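Local structure of sortase (Actinomyces oris, 2XWG) at residues T124-S136 against S146-F160. The protein is a class C sortase, a calcium-binding, membrane-anchored enzyme that probably links pilin subunits covalently during fimbrial assembly, this chain being its catalytic sortase domain. Numbering follows the deposited sequence.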
loop_
_atom_site.group_PDB
_atom_site.type_symbol
_atom_site.label_atom_id
_atom_site.label_comp_id
_atom_site.label_asym_id
_atom_site.label_seq_id
_atom_site.Cartn_x
_atom_site.Cartn_y
_atom_site.Cartn_z
ATOM N N THR A 124 -4.616 9.569 8.869
ATOM C CA THR A 124 -3.435 8.889 8.319
ATOM C C THR A 124 -3.102 9.341 6.904
ATOM O O THR A 124 -1.951 9.640 6.611
ATOM C CB THR A 124 -3.641 7.382 8.282
ATOM O OG1 THR A 124 -3.736 6.896 9.616
ATOM C CG2 THR A 124 -2.494 6.706 7.600
ATOM N N LEU A 125 -4.114 9.415 6.038
ATOM C CA LEU A 125 -3.876 9.814 4.645
ATOM C C LEU A 125 -3.541 11.304 4.491
ATOM O O LEU A 125 -3.061 11.723 3.446
ATOM C CB LEU A 125 -5.046 9.427 3.723
ATOM C CG LEU A 125 -5.424 7.953 3.647
ATOM C CD1 LEU A 125 -6.280 7.684 2.419
ATOM C CD2 LEU A 125 -4.194 7.162 3.575
ATOM N N THR A 126 -3.810 12.096 5.519
ATOM C CA THR A 126 -3.323 13.474 5.571
ATOM C C THR A 126 -1.825 13.508 5.902
ATOM O O THR A 126 -1.127 14.460 5.561
ATOM C CB THR A 126 -4.123 14.284 6.604
ATOM O OG1 THR A 126 -5.344 14.742 5.992
ATOM C CG2 THR A 126 -3.348 15.476 7.079
ATOM N N GLU A 127 -1.341 12.451 6.554
ATOM C CA GLU A 127 0.037 12.374 7.024
ATOM C C GLU A 127 1.007 11.667 6.061
ATOM O O GLU A 127 2.215 11.911 6.114
ATOM C CB GLU A 127 0.102 11.720 8.416
ATOM C CG GLU A 127 -0.338 12.630 9.567
ATOM C CD GLU A 127 0.275 14.035 9.461
ATOM O OE1 GLU A 127 1.526 14.157 9.602
ATOM O OE2 GLU A 127 -0.494 15.012 9.214
ATOM N N GLY A 128 0.494 10.785 5.203
ATOM C CA GLY A 128 1.318 10.134 4.195
ATOM C C GLY A 128 0.581 9.060 3.420
ATOM O O GLY A 128 -0.614 9.140 3.213
ATOM N N VAL A 129 1.294 8.040 2.981
ATOM C CA VAL A 129 0.651 6.924 2.322
ATOM C C VAL A 129 0.098 5.971 3.384
ATOM O O VAL A 129 0.800 5.611 4.340
ATOM C CB VAL A 129 1.656 6.187 1.415
ATOM C CG1 VAL A 129 1.032 4.929 0.877
ATOM C CG2 VAL A 129 2.104 7.095 0.268
ATOM N N GLY A 130 -1.166 5.574 3.246
ATOM C CA GLY A 130 -1.773 4.670 4.205
ATOM C C GLY A 130 -1.788 3.260 3.660
ATOM O O GLY A 130 -2.050 3.040 2.485
ATOM N N HIS A 131 -1.504 2.291 4.511
ATOM C CA HIS A 131 -1.524 0.903 4.095
ATOM C C HIS A 131 -2.861 0.246 4.390
ATOM O O HIS A 131 -3.405 0.381 5.494
ATOM C CB HIS A 131 -0.456 0.130 4.819
ATOM C CG HIS A 131 -0.569 -1.340 4.616
ATOM N ND1 HIS A 131 -1.125 -2.177 5.558
ATOM C CD2 HIS A 131 -0.232 -2.118 3.564
ATOM C CE1 HIS A 131 -1.104 -3.418 5.103
ATOM N NE2 HIS A 131 -0.568 -3.408 3.895
ATOM N N LEU A 132 -3.383 -0.488 3.409
ATOM C CA LEU A 132 -4.754 -0.977 3.484
ATOM C C LEU A 132 -4.909 -2.220 4.353
ATOM O O LEU A 132 -4.588 -3.331 3.920
ATOM C CB LEU A 132 -5.307 -1.232 2.089
ATOM C CG LEU A 132 -6.809 -1.452 2.047
ATOM C CD1 LEU A 132 -7.499 -0.337 2.795
ATOM C CD2 LEU A 132 -7.293 -1.497 0.630
ATOM N N PHE A 133 -5.411 -2.017 5.575
ATOM C CA PHE A 133 -5.671 -3.109 6.496
ATOM C C PHE A 133 -6.511 -4.159 5.798
ATOM O O PHE A 133 -7.564 -3.866 5.238
ATOM C CB PHE A 133 -6.368 -2.604 7.754
ATOM C CG PHE A 133 -6.800 -3.697 8.709
ATOM C CD1 PHE A 133 -5.858 -4.458 9.393
ATOM C CD2 PHE A 133 -8.150 -3.931 8.949
ATOM C CE1 PHE A 133 -6.249 -5.455 10.280
ATOM C CE2 PHE A 133 -8.551 -4.922 9.830
ATOM C CZ PHE A 133 -7.589 -5.688 10.507
ATOM N N GLY A 134 -6.023 -5.390 5.810
ATOM C CA GLY A 134 -6.665 -6.452 5.073
ATOM C C GLY A 134 -5.744 -6.964 4.000
ATOM O O GLY A 134 -5.913 -8.090 3.544
ATOM N N THR A 135 -4.771 -6.148 3.589
ATOM C CA THR A 135 -3.826 -6.574 2.552
ATOM C C THR A 135 -2.468 -6.911 3.177
ATOM O O THR A 135 -2.248 -6.657 4.358
ATOM C CB THR A 135 -3.667 -5.514 1.442
ATOM O OG1 THR A 135 -3.012 -4.356 1.965
ATOM C CG2 THR A 135 -5.023 -5.101 0.927
ATOM N N SER A 136 -1.577 -7.497 2.386
ATOM C CA SER A 136 -0.280 -7.920 2.875
ATOM C C SER A 136 0.554 -6.724 3.323
ATOM O O SER A 136 0.562 -5.683 2.674
ATOM C CB SER A 136 0.470 -8.669 1.770
ATOM O OG SER A 136 -0.349 -9.651 1.152
ATOM N N SER A 146 0.335 -6.239 -1.459
ATOM C CA SER A 146 0.252 -5.126 -0.523
ATOM C C SER A 146 -0.359 -3.929 -1.238
ATOM O O SER A 146 0.060 -3.579 -2.351
ATOM C CB SER A 146 1.660 -4.786 -0.033
ATOM O OG SER A 146 1.618 -4.011 1.133
ATOM N N VAL A 147 -1.348 -3.304 -0.607
ATOM C CA VAL A 147 -2.070 -2.205 -1.238
ATOM C C VAL A 147 -1.790 -0.897 -0.514
ATOM O O VAL A 147 -2.101 -0.773 0.673
ATOM C CB VAL A 147 -3.564 -2.463 -1.207
ATOM C CG1 VAL A 147 -4.312 -1.221 -1.653
ATOM C CG2 VAL A 147 -3.900 -3.634 -2.109
ATOM N N LEU A 148 -1.185 0.063 -1.220
ATOM C CA LEU A 148 -0.774 1.337 -0.616
ATOM C C LEU A 148 -1.639 2.465 -1.165
ATOM O O LEU A 148 -1.756 2.618 -2.386
ATOM C CB LEU A 148 0.705 1.629 -0.891
ATOM C CG LEU A 148 1.669 0.522 -0.510
ATOM C CD1 LEU A 148 3.039 1.012 -0.692
ATOM C CD2 LEU A 148 1.452 0.133 0.935
ATOM N N THR A 149 -2.200 3.258 -0.250
ATOM C CA THR A 149 -3.253 4.232 -0.521
ATOM C C THR A 149 -2.777 5.671 -0.371
ATOM O O THR A 149 -2.080 5.983 0.595
ATOM C CB THR A 149 -4.372 4.049 0.496
ATOM O OG1 THR A 149 -4.652 2.651 0.639
ATOM C CG2 THR A 149 -5.602 4.733 0.024
ATOM N N GLY A 150 -3.178 6.551 -1.291
ATOM C CA GLY A 150 -2.764 7.940 -1.254
ATOM C C GLY A 150 -3.745 8.869 -1.949
ATOM O O GLY A 150 -4.248 8.553 -3.008
ATOM N N HIS A 151 -4.001 10.030 -1.354
ATOM C CA HIS A 151 -4.928 11.017 -1.894
ATOM C C HIS A 151 -4.505 11.497 -3.259
ATOM O O HIS A 151 -3.337 11.433 -3.618
ATOM C CB HIS A 151 -4.985 12.247 -0.989
ATOM C CG HIS A 151 -5.882 12.103 0.204
ATOM N ND1 HIS A 151 -7.114 11.491 0.147
ATOM C CD2 HIS A 151 -5.730 12.513 1.487
ATOM C CE1 HIS A 151 -7.687 11.528 1.336
ATOM N NE2 HIS A 151 -6.865 12.141 2.170
ATOM N N THR A 152 -5.493 11.938 -4.029
ATOM C CA THR A 152 -5.303 12.873 -5.124
ATOM C C THR A 152 -6.185 14.058 -4.765
ATOM O O THR A 152 -7.331 13.860 -4.328
ATOM C CB THR A 152 -5.801 12.300 -6.453
ATOM O OG1 THR A 152 -4.863 11.349 -6.963
ATOM C CG2 THR A 152 -5.934 13.391 -7.457
ATOM N N GLY A 153 -5.658 15.276 -4.910
ATOM C CA GLY A 153 -6.443 16.483 -4.691
ATOM C C GLY A 153 -6.467 17.110 -3.289
ATOM O O GLY A 153 -7.181 18.104 -3.039
ATOM N N LEU A 154 -5.683 16.570 -2.364
ATOM C CA LEU A 154 -5.722 17.080 -0.998
ATOM C C LEU A 154 -5.373 18.569 -1.032
ATOM O O LEU A 154 -5.851 19.344 -0.199
ATOM C CB LEU A 154 -4.762 16.292 -0.114
ATOM C CG LEU A 154 -4.737 16.571 1.388
ATOM C CD1 LEU A 154 -6.062 16.213 1.971
ATOM C CD2 LEU A 154 -3.615 15.752 2.051
ATOM N N SER A 155 -4.573 18.945 -2.035
ATOM C CA SER A 155 -4.064 20.314 -2.249
ATOM C C SER A 155 -2.983 20.810 -1.239
ATOM O O SER A 155 -1.935 21.349 -1.644
ATOM C CB SER A 155 -5.208 21.317 -2.360
ATOM O OG SER A 155 -4.764 22.578 -2.840
ATOM N N THR A 156 -3.234 20.652 0.056
ATOM C CA THR A 156 -2.215 20.996 1.041
ATOM C C THR A 156 -1.071 20.001 1.049
ATOM O O THR A 156 -0.136 20.155 1.809
ATOM C CB THR A 156 -2.789 21.061 2.429
ATOM O OG1 THR A 156 -3.340 19.785 2.768
ATOM C CG2 THR A 156 -3.888 22.150 2.501
ATOM N N ALA A 157 -1.148 18.980 0.198
ATOM C CA ALA A 157 -0.052 18.036 0.007
ATOM C C ALA A 157 -0.292 17.244 -1.270
ATOM O O ALA A 157 -1.413 16.849 -1.545
ATOM C CB ALA A 157 0.057 17.111 1.184
ATOM N N THR A 158 0.763 17.013 -2.038
ATOM C CA THR A 158 0.641 16.371 -3.337
ATOM C C THR A 158 0.273 14.885 -3.243
ATOM O O THR A 158 -0.491 14.371 -4.076
ATOM C CB THR A 158 1.949 16.500 -4.128
ATOM O OG1 THR A 158 2.329 17.875 -4.220
ATOM C CG2 THR A 158 1.782 15.965 -5.512
ATOM N N MET A 159 0.819 14.194 -2.242
ATOM C CA MET A 159 0.573 12.765 -2.064
ATOM C C MET A 159 0.706 12.025 -3.378
ATOM O O MET A 159 1.788 12.039 -3.968
ATOM C CB MET A 159 -0.775 12.494 -1.412
ATOM C CG MET A 159 -0.893 13.078 -0.017
ATOM S SD MET A 159 0.553 12.674 1.010
ATOM C CE MET A 159 0.043 13.338 2.582
ATOM N N PHE A 160 -0.376 11.393 -3.839
ATOM C CA PHE A 160 -0.358 10.546 -5.060
ATOM C C PHE A 160 -1.013 11.231 -6.278
ATOM O O PHE A 160 -1.510 10.556 -7.211
ATOM C CB PHE A 160 -1.103 9.226 -4.809
ATOM C CG PHE A 160 -0.250 8.125 -4.202
ATOM C CD1 PHE A 160 1.092 8.318 -3.948
ATOM C CD2 PHE A 160 -0.810 6.897 -3.891
ATOM C CE1 PHE A 160 1.869 7.311 -3.426
ATOM C CE2 PHE A 160 -0.040 5.882 -3.358
ATOM C CZ PHE A 160 1.302 6.091 -3.126
HETATM O O HOH W 1 -2.375 10.572 1.270
HETATM O O HOH W 2 -7.135 12.692 4.666
#
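Gly130 and Thr149 join strand 129-131 to strand 144-149 in the sortase beta-barrel, an antiparallel hydrogen-bonded pair showing how a paired strand can carry an active-site residue just beyond its end. Gly130 N gives its hydrogen to Thr149 O at 2.8 Å, and Gly130 O takes one from Thr149 N, with a weak third bond from Thr149 OG1. Beyond the strand, Leu132 N continues the ladder to Val147 O (3.0 Å). Thr135 OG1, held between backbone N and carbonyl carbon (chi1 68°), donates to Leu132 O and accepts from Val147 N, a hydroxyl inserted where the return bond of this pair would run. Ser136 O is gripped from opposite faces of its plane, by His131 NE2 at 2.8 Å and by Ser146 OG; Tyr92 holds the other ring nitrogen of His131. Packing here is close: Val129 drives CG2 against Phe160 CZ (3.6 Å) and CG1 against Leu148 CB.

The other end is looser and partly wet. Leu125 CB lies over one face of the His151 ring, 4.0 Å from its centroid, while the bent Met159 chain brings CE to Thr126 O. One water ties His151 N to Leu125 O and Gly128 O at the end of helix 122-127; another bridges His151 NE2 (2.6 Å) and Thr126 OG1. His151, predicted to be catalytic, lies near Cys213; Leu125 and the water at NE2 probably help orient its imidazole.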